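Local coordinates for protein aldehyde dehydrogenase (Trypanosoma brucei, PDB 5MYP) that probably oxidises aldehydes to carboxylic acids with NAD+ as the electron acceptor, at residues A[198-203]-A[221-226]; A[348-353]-A[368-373]; A[119-124]-A[144-149]. All coordinates share one frame; numbering follows the deposited sequence.

Interaction 1: residues A[198-203]-A[221-226]; sequences LYTGSA and TLELGG
The carbonyl oxygen of Tyr-199 receives two donors from the neighbouring strand: the N-H of Glu-223 points almost straight at it (N to O 2.8 Å, 169° at the hydrogen), and the CA-H of Leu-222 adds a weaker contact. Strands 198-200 and 221-223 run parallel, paired within the beta-alpha-beta unit that helix 203-214 completes, and two further backbone hydrogen bonds run from Tyr-199 N to Thr-221 O (2.9 Å) and from Gly-201 N to Glu-223 O (3.1 Å). On one face of the sheet Leu-198 brings CD1 to 3.8 Å from CG2 of Thr-221, whose hydroxyl bonds to His-196. Further along this face Thr-200 OG1 lies 3.7 Å from Glu-223 CB, and the bend of the glutamate at chi2 (-82°) leads its carboxylate away from strand 198-200. On the other face the Tyr-199 ring meets Leu-224 CD2 at its edge, near the ring plane, with CE2 3.9 Å away. Tyr-199 OH takes the N-H of Ser-202 (N to OH 3.1 Å), tying the ring's far end to the turn after its own strand, where Ser-202 OG caps Val-205 N. Leu-217 of the second subunit packs on Leu-222 and Leu-224. Glu-223, predicted to be an active-site residue, is therefore gripped through its backbone N and O, while its carboxylate takes no part in joining the two strands.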
loop_
_atom_site.group_PDB
_atom_site.type_symbol
_atom_site.label_atom_id
_atom_site.label_comp_id
_atom_site.label_asym_id
_atom_site.label_seq_id
_atom_site.Cartn_x
_atom_site.Cartn_y
_atom_site.Cartn_z
ATOM N N LEU A 198 -6.253 9.258 2.563
ATOM C CA LEU A 198 -7.384 8.375 2.267
ATOM C C LEU A 198 -8.435 9.167 1.497
ATOM O O LEU A 198 -8.896 10.210 1.965
ATOM C CB LEU A 198 -7.981 7.753 3.534
ATOM C CG LEU A 198 -9.013 6.633 3.263
ATOM C CD1 LEU A 198 -8.924 5.495 4.283
ATOM C CD2 LEU A 198 -10.444 7.158 3.164
ATOM N N TYR A 199 -8.809 8.659 0.324
ATOM C CA TYR A 199 -9.819 9.278 -0.531
ATOM C C TYR A 199 -10.918 8.274 -0.843
ATOM O O TYR A 199 -10.639 7.154 -1.261
ATOM C CB TYR A 199 -9.202 9.787 -1.845
ATOM C CG TYR A 199 -10.246 10.208 -2.856
ATOM C CD1 TYR A 199 -10.849 11.460 -2.779
ATOM C CD2 TYR A 199 -10.667 9.337 -3.858
ATOM C CE1 TYR A 199 -11.823 11.850 -3.688
ATOM C CE2 TYR A 199 -11.650 9.708 -4.767
ATOM C CZ TYR A 199 -12.224 10.967 -4.683
ATOM O OH TYR A 199 -13.194 11.336 -5.583
ATOM N N THR A 200 -12.164 8.698 -0.645
ATOM C CA THR A 200 -13.341 7.943 -1.046
ATOM C C THR A 200 -14.076 8.763 -2.100
ATOM O O THR A 200 -14.294 9.963 -1.923
ATOM C CB THR A 200 -14.271 7.664 0.152
ATOM O OG1 THR A 200 -13.518 7.065 1.212
ATOM C CG2 THR A 200 -15.413 6.725 -0.235
ATOM N N GLY A 201 -14.439 8.113 -3.205
ATOM C CA GLY A 201 -15.140 8.777 -4.302
ATOM C C GLY A 201 -14.959 8.063 -5.628
ATOM O O GLY A 201 -15.010 6.842 -5.677
ATOM N N SER A 202 -14.740 8.831 -6.695
ATOM C CA SER A 202 -14.683 8.302 -8.065
ATOM C C SER A 202 -13.260 7.961 -8.497
ATOM O O SER A 202 -12.294 8.543 -7.998
ATOM C CB SER A 202 -15.262 9.319 -9.044
ATOM O OG SER A 202 -14.436 10.467 -9.119
ATOM N N ALA A 203 -13.147 7.030 -9.442
ATOM C CA ALA A 203 -11.865 6.693 -10.066
ATOM C C ALA A 203 -11.237 7.882 -10.794
ATOM O O ALA A 203 -10.023 8.050 -10.766
ATOM C CB ALA A 203 -12.040 5.530 -11.036
ATOM N N THR A 221 -4.727 5.453 0.217
ATOM C CA THR A 221 -5.794 4.470 0.265
ATOM C C THR A 221 -6.937 5.085 -0.529
ATOM O O THR A 221 -7.374 6.197 -0.233
ATOM C CB THR A 221 -6.227 4.181 1.715
ATOM O OG1 THR A 221 -5.107 3.669 2.451
ATOM C CG2 THR A 221 -7.369 3.163 1.765
ATOM N N LEU A 222 -7.394 4.372 -1.556
ATOM C CA LEU A 222 -8.425 4.861 -2.464
ATOM C C LEU A 222 -9.607 3.906 -2.369
ATOM O O LEU A 222 -9.449 2.705 -2.588
ATOM C CB LEU A 222 -7.883 4.938 -3.898
ATOM C CG LEU A 222 -6.580 5.722 -4.090
ATOM C CD1 LEU A 222 -6.052 5.584 -5.514
ATOM C CD2 LEU A 222 -6.776 7.188 -3.742
ATOM N N GLU A 223 -10.770 4.440 -1.999
ATOM C CA GLU A 223 -11.994 3.655 -1.843
ATOM C C GLU A 223 -12.964 4.132 -2.910
ATOM O O GLU A 223 -13.573 5.200 -2.782
ATOM C CB GLU A 223 -12.579 3.862 -0.444
ATOM C CG GLU A 223 -11.692 3.348 0.690
ATOM C CD GLU A 223 -11.809 1.850 0.949
ATOM O OE1 GLU A 223 -12.752 1.201 0.443
ATOM O OE2 GLU A 223 -10.942 1.317 1.679
ATOM N N LEU A 224 -13.089 3.350 -3.979
ATOM C CA LEU A 224 -13.775 3.804 -5.185
ATOM C C LEU A 224 -14.993 2.925 -5.424
ATOM O O LEU A 224 -15.553 2.394 -4.461
ATOM C CB LEU A 224 -12.793 3.850 -6.365
ATOM C CG LEU A 224 -11.427 4.472 -6.038
ATOM C CD1 LEU A 224 -10.471 4.333 -7.212
ATOM C CD2 LEU A 224 -11.562 5.931 -5.626
ATOM N N GLY A 225 -15.436 2.799 -6.672
ATOM C CA GLY A 225 -16.652 2.055 -6.979
ATOM C C GLY A 225 -16.441 1.093 -8.126
ATOM O O GLY A 225 -15.380 0.466 -8.251
ATOM N N GLY A 226 -17.459 0.988 -8.968
ATOM C CA GLY A 226 -17.509 0.009 -10.041
ATOM C C GLY A 226 -18.887 -0.610 -10.025
ATOM O O GLY A 226 -19.746 -0.217 -9.231
#

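Interaction 2: residues A[348-353]-A[368-373]; sequences APTILT and GPILPV
Four backbone hydrogen bonds join Thr-350 and Leu-352 to Pro-369, Leu-371 and Val-373 in the alternating pattern of parallel strands. Thr-350 N gives to Pro-369 O at 2.8 Å, and Thr-350 O takes Leu-371 N at 2.7 Å. Leu-352 then repeats the pair: its N reaches Leu-371 O at 3.0 Å, and its O receives Val-373 N at 2.8 Å in a more bent bond (143° at the hydrogen). Pro-372 falls where parallel pairing uses no N-H toward strand 350-353. CA-H...O contacts support this set, among them Pro-349 CA to Pro-369 O and Ile-351 CA to Leu-371 O. At the start of the contact the Pro-369 ring packs on the opposite backbone, its CB 3.6 Å from Ala-348 O.

Apolar contacts fall on both faces. On one, Leu-352 crosses Ile-370 at an angle and presses CD1 against its CG2 at a tight 3.5 Å; Ile-370 curls at chi2 (-53°), which brings its CD1 to 3.8 Å from Thr-350 CB. On the other, CG2 of Ile-351 meets CG2 of Val-373, also at 3.5 Å.

Thr-350 OG1 takes no part across the pair; it gives to Ala-348 O in its own segment and also bonds Gly-338 N.

The 14 residues between the segments hold no helix or strand, so a loop crossover joins these parallel strands. Both are interior members of a mixed sheet, that of the catalytic domain as in other aldehyde dehydrogenases: strand 333-336 pairs antiparallel with the far edge of strand 346-353, and strand 264-268 lies beyond strand 370-376. Helix 272-287 packs on Ile-351 through Leu-279, and helix 240-252 covers Leu-371 through Ile-247, while its Lys-251 bonds Ile-370 O.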
loop_
_atom_site.group_PDB
_atom_site.type_symbol
_atom_site.label_atom_id
_atom_site.label_comp_id
_atom_site.label_asym_id
_atom_site.label_seq_id
_atom_site.Cartn_x
_atom_site.Cartn_y
_atom_site.Cartn_z
ATOM N N ALA A 348 -37.850 5.833 -8.445
ATOM C CA ALA A 348 -38.137 4.566 -7.773
ATOM C C ALA A 348 -37.238 3.455 -8.331
ATOM O O ALA A 348 -36.791 3.548 -9.478
ATOM C CB ALA A 348 -39.601 4.186 -7.941
ATOM N N PRO A 349 -36.965 2.406 -7.527
ATOM C CA PRO A 349 -36.175 1.286 -8.034
ATOM C C PRO A 349 -36.789 0.705 -9.303
ATOM O O PRO A 349 -37.998 0.460 -9.351
ATOM C CB PRO A 349 -36.196 0.270 -6.885
ATOM C CG PRO A 349 -36.495 1.070 -5.675
ATOM C CD PRO A 349 -37.372 2.196 -6.128
ATOM N N THR A 350 -35.954 0.533 -10.322
ATOM C CA THR A 350 -36.401 0.180 -11.658
ATOM C C THR A 350 -35.588 -1.001 -12.167
ATOM O O THR A 350 -34.358 -0.935 -12.204
ATOM C CB THR A 350 -36.253 1.385 -12.599
ATOM O OG1 THR A 350 -37.083 2.457 -12.124
ATOM C CG2 THR A 350 -36.636 1.033 -14.035
ATOM N N ILE A 351 -36.284 -2.074 -12.540
ATOM C CA ILE A 351 -35.661 -3.297 -13.044
ATOM C C ILE A 351 -35.727 -3.288 -14.567
ATOM O O ILE A 351 -36.820 -3.194 -15.143
ATOM C CB ILE A 351 -36.368 -4.565 -12.514
ATOM C CG1 ILE A 351 -36.464 -4.535 -10.978
ATOM C CG2 ILE A 351 -35.644 -5.823 -12.993
ATOM C CD1 ILE A 351 -37.269 -5.669 -10.387
ATOM N N LEU A 352 -34.562 -3.376 -15.211
ATOM C CA LEU A 352 -34.472 -3.429 -16.668
ATOM C C LEU A 352 -34.164 -4.850 -17.115
ATOM O O LEU A 352 -33.293 -5.505 -16.540
ATOM C CB LEU A 352 -33.375 -2.498 -17.190
ATOM C CG LEU A 352 -33.459 -1.000 -16.925
ATOM C CD1 LEU A 352 -32.294 -0.312 -17.619
ATOM C CD2 LEU A 352 -34.785 -0.417 -17.394
ATOM N N THR A 353 -34.874 -5.313 -18.145
ATOM C CA THR A 353 -34.591 -6.592 -18.800
ATOM C C THR A 353 -34.287 -6.340 -20.278
ATOM O O THR A 353 -34.403 -5.206 -20.755
ATOM C CB THR A 353 -35.782 -7.558 -18.675
ATOM O OG1 THR A 353 -36.948 -6.957 -19.246
ATOM C CG2 THR A 353 -36.049 -7.897 -17.214
ATOM N N GLY A 368 -27.360 4.369 -8.612
ATOM C CA GLY A 368 -28.734 4.839 -8.615
ATOM C C GLY A 368 -29.739 3.703 -8.633
ATOM O O GLY A 368 -29.355 2.535 -8.588
ATOM N N PRO A 369 -31.039 4.033 -8.705
ATOM C CA PRO A 369 -32.089 3.012 -8.599
ATOM C C PRO A 369 -32.329 2.084 -9.814
ATOM O O PRO A 369 -33.313 1.345 -9.802
ATOM C CB PRO A 369 -33.352 3.851 -8.318
ATOM C CG PRO A 369 -32.847 5.161 -7.827
ATOM C CD PRO A 369 -31.609 5.389 -8.622
ATOM N N ILE A 370 -31.458 2.091 -10.826
ATOM C CA ILE A 370 -31.634 1.237 -12.006
ATOM C C ILE A 370 -30.907 -0.094 -11.797
ATOM O O ILE A 370 -29.717 -0.105 -11.482
ATOM C CB ILE A 370 -31.108 1.912 -13.296
ATOM C CG1 ILE A 370 -31.652 3.346 -13.442
ATOM C CG2 ILE A 370 -31.429 1.065 -14.525
ATOM C CD1 ILE A 370 -33.158 3.481 -13.341
ATOM N N LEU A 371 -31.631 -1.202 -11.981
ATOM C CA LEU A 371 -31.084 -2.550 -11.834
ATOM C C LEU A 371 -31.273 -3.360 -13.127
ATOM O O LEU A 371 -32.336 -3.955 -13.344
ATOM C CB LEU A 371 -31.750 -3.272 -10.655
ATOM C CG LEU A 371 -31.121 -4.595 -10.201
ATOM C CD1 LEU A 371 -29.782 -4.367 -9.511
ATOM C CD2 LEU A 371 -32.063 -5.344 -9.263
ATOM N N PRO A 372 -30.246 -3.377 -13.999
ATOM C CA PRO A 372 -30.247 -4.285 -15.146
ATOM C C PRO A 372 -30.234 -5.751 -14.726
ATOM O O PRO A 372 -29.551 -6.112 -13.764
ATOM C CB PRO A 372 -28.941 -3.937 -15.868
ATOM C CG PRO A 372 -28.666 -2.530 -15.483
ATOM C CD PRO A 372 -29.103 -2.449 -14.052
ATOM N N VAL A 373 -30.991 -6.574 -15.449
ATOM C CA VAL A 373 -31.037 -8.013 -15.233
ATOM C C VAL A 373 -30.589 -8.696 -16.524
ATOM O O VAL A 373 -31.255 -8.589 -17.560
ATOM C CB VAL A 373 -32.455 -8.476 -14.834
ATOM C CG1 VAL A 373 -32.534 -9.997 -14.730
ATOM C CG2 VAL A 373 -32.870 -7.835 -13.514
#

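Interaction 3: residues A[119-124]-A[144-149]; sequences GVVLVI and AGNTAV
Val-120 to Leu-122 pair with Thr-147 to Val-149 as parallel strands twisted by 31°. Val-121 is bonded at both ends: its N gives to Thr-147 O (2.9 Å) and its O takes Val-149 N (2.8 Å). Val-149 O then accepts Val-123 N, and Thr-147 N reaches Gly-119 O at 3.0 Å. Ahead of the paired residues a side chain prolongs the bonding: Gly-119 N, lying in the plane of the Asn-146 amide, gives to OD1 at 2.9 Å along a nearly straight N-H (171°). That oxygen also accepts Leu-118 N, and ND2 bonds to Ala-141 O and Phe-453 O, so the buried amide is fixed from both ends. Val-121 CG2 packs against the amide carbon CG at 3.8 Å. On the Val-121 face Ala-148 CB comes within 3.3 Å of Val-121 O. On the other face Val-120 sets CG2 3.5 Å from Thr-147 OG1, which lies between the backbone N and the carbonyl carbon (chi1 61°) and bonds to Cys-24 O of helix 16-29. Further on, Leu-122 CD1 meets Val-149 CG1 at 4.0 Å. Gly-145, just after helix 132-143, closes it with a Schellman motif. Strand 110-124, this helix and strand 147-151 make a beta-alpha-beta unit, the building block of the Rossmann-like NAD-binding domain of aldehyde dehydrogenases.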
loop_
_atom_site.group_PDB
_atom_site.type_symbol
_atom_site.label_atom_id
_atom_site.label_comp_id
_atom_site.label_asym_id
_atom_site.label_seq_id
_atom_site.Cartn_x
_atom_site.Cartn_y
_atom_site.Cartn_z
ATOM N N GLY A 119 2.387 10.345 10.740
ATOM C CA GLY A 119 2.465 11.803 10.808
ATOM C C GLY A 119 1.103 12.443 10.691
ATOM O O GLY A 119 0.261 12.250 11.569
ATOM N N VAL A 120 0.887 13.206 9.619
ATOM C CA VAL A 120 -0.406 13.837 9.351
ATOM C C VAL A 120 -1.114 13.094 8.220
ATOM O O VAL A 120 -0.532 12.878 7.147
ATOM C CB VAL A 120 -0.276 15.338 8.993
ATOM C CG1 VAL A 120 -1.641 16.015 9.017
ATOM C CG2 VAL A 120 0.668 16.037 9.965
ATOM N N VAL A 121 -2.363 12.706 8.473
ATOM C CA VAL A 121 -3.192 11.990 7.508
ATOM C C VAL A 121 -4.256 12.935 6.953
ATOM O O VAL A 121 -4.916 13.643 7.718
ATOM C CB VAL A 121 -3.883 10.771 8.163
ATOM C CG1 VAL A 121 -4.813 10.066 7.178
ATOM C CG2 VAL A 121 -2.835 9.811 8.721
ATOM N N LEU A 122 -4.416 12.949 5.632
ATOM C CA LEU A 122 -5.516 13.677 4.992
ATOM C C LEU A 122 -6.644 12.698 4.692
ATOM O O LEU A 122 -6.408 11.648 4.097
ATOM C CB LEU A 122 -5.059 14.351 3.696
ATOM C CG LEU A 122 -6.134 15.037 2.836
ATOM C CD1 LEU A 122 -6.803 16.177 3.585
ATOM C CD2 LEU A 122 -5.540 15.546 1.536
ATOM N N VAL A 123 -7.863 13.055 5.092
ATOM C CA VAL A 123 -9.064 12.280 4.774
ATOM C C VAL A 123 -9.995 13.141 3.928
ATOM O O VAL A 123 -10.457 14.180 4.387
ATOM C CB VAL A 123 -9.802 11.825 6.050
ATOM C CG1 VAL A 123 -11.065 11.042 5.696
ATOM C CG2 VAL A 123 -8.874 11.000 6.923
ATOM N N ILE A 124 -10.251 12.711 2.693
ATOM C CA ILE A 124 -11.181 13.400 1.801
ATOM C C ILE A 124 -12.480 12.601 1.777
ATOM O O ILE A 124 -12.506 11.457 1.331
ATOM C CB ILE A 124 -10.610 13.555 0.378
ATOM C CG1 ILE A 124 -9.309 14.375 0.415
ATOM C CG2 ILE A 124 -11.635 14.213 -0.551
ATOM C CD1 ILE A 124 -8.500 14.311 -0.866
ATOM N N ALA A 144 -3.984 5.245 15.481
ATOM C CA ALA A 144 -2.587 4.967 15.133
ATOM C C ALA A 144 -1.592 6.065 15.542
ATOM O O ALA A 144 -0.411 5.965 15.225
ATOM C CB ALA A 144 -2.475 4.698 13.632
ATOM N N GLY A 145 -2.055 7.101 16.242
ATOM C CA GLY A 145 -1.178 8.139 16.784
ATOM C C GLY A 145 -0.809 9.250 15.814
ATOM O O GLY A 145 0.160 9.975 16.038
ATOM N N ASN A 146 -1.581 9.390 14.741
ATOM C CA ASN A 146 -1.395 10.473 13.779
ATOM C C ASN A 146 -2.229 11.671 14.203
ATOM O O ASN A 146 -3.115 11.558 15.056
ATOM C CB ASN A 146 -1.842 10.020 12.389
ATOM C CG ASN A 146 -1.101 8.789 11.918
ATOM O OD1 ASN A 146 0.103 8.833 11.648
ATOM N ND2 ASN A 146 -1.815 7.673 11.832
ATOM N N THR A 147 -1.923 12.824 13.618
ATOM C CA THR A 147 -2.881 13.918 13.538
ATOM C C THR A 147 -3.468 13.873 12.132
ATOM O O THR A 147 -3.017 13.091 11.288
ATOM C CB THR A 147 -2.245 15.285 13.851
ATOM O OG1 THR A 147 -1.207 15.569 12.909
ATOM C CG2 THR A 147 -1.665 15.281 15.256
ATOM N N ALA A 148 -4.488 14.683 11.880
ATOM C CA ALA A 148 -5.228 14.576 10.631
ATOM C C ALA A 148 -5.825 15.886 10.162
ATOM O O ALA A 148 -6.050 16.794 10.957
ATOM C CB ALA A 148 -6.322 13.527 10.755
ATOM N N VAL A 149 -6.048 15.964 8.853
ATOM C CA VAL A 149 -6.871 17.004 8.247
ATOM C C VAL A 149 -8.010 16.307 7.517
ATOM O O VAL A 149 -7.782 15.340 6.792
ATOM C CB VAL A 149 -6.063 17.888 7.279
ATOM C CG1 VAL A 149 -6.974 18.893 6.576
ATOM C CG2 VAL A 149 -4.945 18.600 8.034
#

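Overall arrangement
Interactions 1 and 3 belong to one sheet, in which strands 110-124 and 196-200 are neighbours: Leu-198 N lies 2.8 Å from Leu-122 O and Ile-124 N 2.9 Å from Leu-198 O, both probable hydrogen bonds, and the centres of the two interactions are 17 Å apart. Interaction 2 lies in a separate sheet, with its centre 24 Å from that of interaction 1 and 39 Å from that of interaction 3, on the opposite side of the chain's centre from the latter. Interaction 1 holds the predicted active-site Glu-223 and brings Gly-225 to about 4 Å from the side chain of Cys-259 (nearest atoms), the other predicted active-site residue. A glycerol, probably from the crystallisation liquor, bonds to Ser-202.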